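Local atomic coordinates of CalS10 (PDB entry 6UK5), a protein that probably methylates an amino pentose during calicheamicin biosynthesis in Micromonospora echinospora, with S-adenosylmethionine as the bound methyl donor. Residues A[23-28]-A[207-212]. Numbering follows the deposited sequence.
With SAM (S-adenosylmethionine), chain D.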
loop_
_atom_site.group_PDB
_atom_site.type_symbol
_atom_site.label_atom_id
_atom_site.label_comp_id
_atom_site.label_asym_id
_atom_site.label_seq_id
_atom_site.Cartn_x
_atom_site.Cartn_y
_atom_site.Cartn_z
ATOM N N ALA A 23 9.708 5.832 -12.753
ATOM C CA ALA A 23 10.285 4.794 -13.601
ATOM C C ALA A 23 10.648 3.555 -12.794
ATOM O O ALA A 23 10.529 2.428 -13.289
ATOM C CB ALA A 23 11.522 5.338 -14.321
ATOM N N GLU A 24 11.081 3.745 -11.548
ATOM C CA GLU A 24 11.539 2.624 -10.732
ATOM C C GLU A 24 10.395 1.678 -10.383
ATOM O O GLU A 24 10.591 0.459 -10.308
ATOM C CB GLU A 24 12.200 3.164 -9.463
ATOM C CG GLU A 24 12.789 2.106 -8.547
ATOM C CD GLU A 24 13.079 2.645 -7.168
ATOM O OE1 GLU A 24 13.189 3.884 -7.027
ATOM O OE2 GLU A 24 13.188 1.825 -6.233
ATOM N N VAL A 25 9.196 2.219 -10.171
ATOM C CA VAL A 25 8.040 1.460 -9.708
ATOM C C VAL A 25 7.004 1.255 -10.798
ATOM O O VAL A 25 6.007 0.556 -10.566
ATOM C CB VAL A 25 7.385 2.140 -8.490
ATOM C CG1 VAL A 25 8.324 2.126 -7.296
ATOM C CG2 VAL A 25 6.975 3.570 -8.835
ATOM N N TYR A 26 7.206 1.835 -11.981
ATOM C CA TYR A 26 6.144 1.882 -12.979
ATOM C C TYR A 26 5.728 0.494 -13.455
ATOM O O TYR A 26 4.536 0.236 -13.656
ATOM C CB TYR A 26 6.618 2.750 -14.148
ATOM C CG TYR A 26 5.991 2.435 -15.477
ATOM C CD1 TYR A 26 6.672 1.686 -16.427
ATOM C CD2 TYR A 26 4.726 2.899 -15.793
ATOM C CE1 TYR A 26 6.106 1.401 -17.650
ATOM C CE2 TYR A 26 4.149 2.617 -17.011
ATOM C CZ TYR A 26 4.843 1.871 -17.939
ATOM O OH TYR A 26 4.270 1.591 -19.158
ATOM N N GLU A 27 6.681 -0.421 -13.622
ATOM C CA GLU A 27 6.333 -1.750 -14.119
ATOM C C GLU A 27 5.728 -2.622 -13.022
ATOM O O GLU A 27 4.778 -3.373 -13.272
ATOM C CB GLU A 27 7.560 -2.428 -14.725
ATOM C CG GLU A 27 8.374 -1.519 -15.623
ATOM C CD GLU A 27 9.509 -2.249 -16.305
ATOM O OE1 GLU A 27 9.236 -3.242 -17.016
ATOM O OE2 GLU A 27 10.676 -1.834 -16.120
ATOM N N ALA A 28 6.281 -2.543 -11.810
ATOM C CA ALA A 28 5.768 -3.331 -10.695
ATOM C C ALA A 28 4.254 -3.226 -10.562
ATOM O O ALA A 28 3.577 -4.227 -10.302
ATOM C CB ALA A 28 6.439 -2.875 -9.397
ATOM N N ARG A 207 9.538 6.945 1.433
ATOM C CA ARG A 207 9.437 8.047 0.486
ATOM C C ARG A 207 8.019 8.148 -0.066
ATOM O O ARG A 207 7.374 7.130 -0.336
ATOM C CB ARG A 207 10.403 7.881 -0.695
ATOM C CG ARG A 207 11.874 7.829 -0.330
ATOM C CD ARG A 207 12.757 7.933 -1.574
ATOM N NE ARG A 207 12.367 7.063 -2.685
ATOM C CZ ARG A 207 12.443 5.736 -2.682
ATOM N NH1 ARG A 207 12.886 5.087 -1.613
ATOM N NH2 ARG A 207 12.067 5.053 -3.756
ATOM N N GLU A 208 7.538 9.381 -0.232
ATOM C CA GLU A 208 6.290 9.663 -0.930
ATOM C C GLU A 208 6.546 10.583 -2.117
ATOM O O GLU A 208 7.362 11.506 -2.032
ATOM C CB GLU A 208 5.263 10.321 -0.002
ATOM C CG GLU A 208 5.801 11.531 0.739
ATOM C CD GLU A 208 4.735 12.251 1.527
ATOM O OE1 GLU A 208 5.011 13.387 1.973
ATOM O OE2 GLU A 208 3.630 11.685 1.693
ATOM N N PHE A 209 5.856 10.329 -3.229
ATOM C CA PHE A 209 5.880 11.242 -4.367
ATOM C C PHE A 209 4.502 11.227 -5.021
ATOM O O PHE A 209 3.780 10.228 -4.955
ATOM C CB PHE A 209 7.009 10.917 -5.359
ATOM C CG PHE A 209 6.834 9.636 -6.119
ATOM C CD1 PHE A 209 7.310 8.439 -5.611
ATOM C CD2 PHE A 209 6.231 9.638 -7.366
ATOM C CE1 PHE A 209 7.164 7.262 -6.320
ATOM C CE2 PHE A 209 6.082 8.467 -8.081
ATOM C CZ PHE A 209 6.550 7.276 -7.558
ATOM N N SER A 210 4.141 12.354 -5.644
ATOM C CA SER A 210 2.812 12.557 -6.212
ATOM C C SER A 210 2.915 13.111 -7.627
ATOM O O SER A 210 3.807 13.909 -7.932
ATOM C CB SER A 210 1.981 13.515 -5.344
ATOM O OG SER A 210 2.127 13.197 -3.971
ATOM N N GLN A 211 1.989 12.677 -8.485
ATOM C CA GLN A 211 1.983 13.042 -9.894
ATOM C C GLN A 211 0.568 13.356 -10.359
ATOM O O GLN A 211 -0.410 12.878 -9.781
ATOM C CB GLN A 211 2.521 11.911 -10.779
ATOM C CG GLN A 211 3.738 11.195 -10.249
ATOM C CD GLN A 211 3.995 9.900 -10.991
ATOM O OE1 GLN A 211 5.053 9.716 -11.584
ATOM N NE2 GLN A 211 3.023 8.996 -10.964
ATOM N N VAL A 212 0.469 14.177 -11.409
ATOM C CA VAL A 212 -0.775 14.352 -12.151
ATOM C C VAL A 212 -0.473 14.225 -13.641
ATOM O O VAL A 212 0.560 14.714 -14.116
ATOM C CB VAL A 212 -1.464 15.700 -11.860
ATOM C CG1 VAL A 212 -2.578 15.944 -12.879
ATOM C CG2 VAL A 212 -2.009 15.727 -10.447
HETATM N N SAM D . 5.507 1.477 -24.449
HETATM C CA SAM D . 5.488 1.946 -23.100
HETATM C C SAM D . 5.104 0.820 -22.091
HETATM O O SAM D . 4.122 0.088 -22.367
HETATM O OXT SAM D . 5.811 0.742 -21.067
HETATM C CB SAM D . 4.511 3.122 -22.971
HETATM C CG SAM D . 4.884 3.901 -21.721
HETATM S SD SAM D . 3.418 4.875 -21.312
HETATM C CE SAM D . 3.714 5.205 -19.583
HETATM C "C5'" SAM D . 3.667 6.544 -22.030
HETATM C "C4'" SAM D . 5.089 6.975 -22.410
HETATM O "O4'" SAM D . 5.007 7.964 -23.452
HETATM C "C3'" SAM D . 5.891 7.607 -21.268
HETATM O "O3'" SAM D . 6.961 6.755 -20.869
HETATM C "C2'" SAM D . 6.436 8.925 -21.853
HETATM O "O2'" SAM D . 7.833 9.069 -21.624
HETATM C "C1'" SAM D . 6.131 8.804 -23.346
HETATM N N9 SAM D . 5.818 10.066 -24.005
HETATM C C8 SAM D . 4.802 10.938 -23.704
HETATM N N7 SAM D . 4.713 11.957 -24.522
HETATM C C5 SAM D . 5.734 11.742 -25.431
HETATM C C6 SAM D . 6.162 12.453 -26.569
HETATM N N6 SAM D . 5.618 13.604 -26.973
HETATM N N1 SAM D . 7.189 11.941 -27.281
HETATM C C2 SAM D . 7.752 10.801 -26.870
HETATM N N3 SAM D . 7.445 10.051 -25.810
HETATM C C4 SAM D . 6.423 10.578 -25.129
#
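Val25 and Phe209 form the buried part of this contact: CG2 of Val25 lies 3.9 Å from CZ of Phe209, meeting the ring at its edge and near its plane. The two side chains approach from opposite directions, and Trp198 backs the pair by stacking on Phe209 and touching Val25. At the solvent side the hold is looser. Glu24, its CG anti to the backbone N (chi1 -177°) and the chain extended beyond, brings OE1 to 3.7 Å from NH2 of Arg207, a long salt bridge in which carboxylate and guanidinium planes differ by 13°. Each charge has a stronger partner elsewhere, Arg177 for Glu24 and Asp202 for Arg207. Helix 20-32 is here held between a mixed beta sheet, in which strand 206-216 pairs antiparallel with strand 191-202 and parallel with strand 14-16, and the Rossmann-like methyltransferase domain, an example of one helix serving both substructures. Tyr26 serves the second: its OH donates a hydrogen bond to OXT of SAM (2.6 Å), which lies at the ring edge, while CE2 is 3.7 Å from the methyl carbon CE of SAM. A phenylalanine in its place would probably leave the SAM carboxylate without this donor. Met88 and Phe122 also touch the Tyr26 side chain.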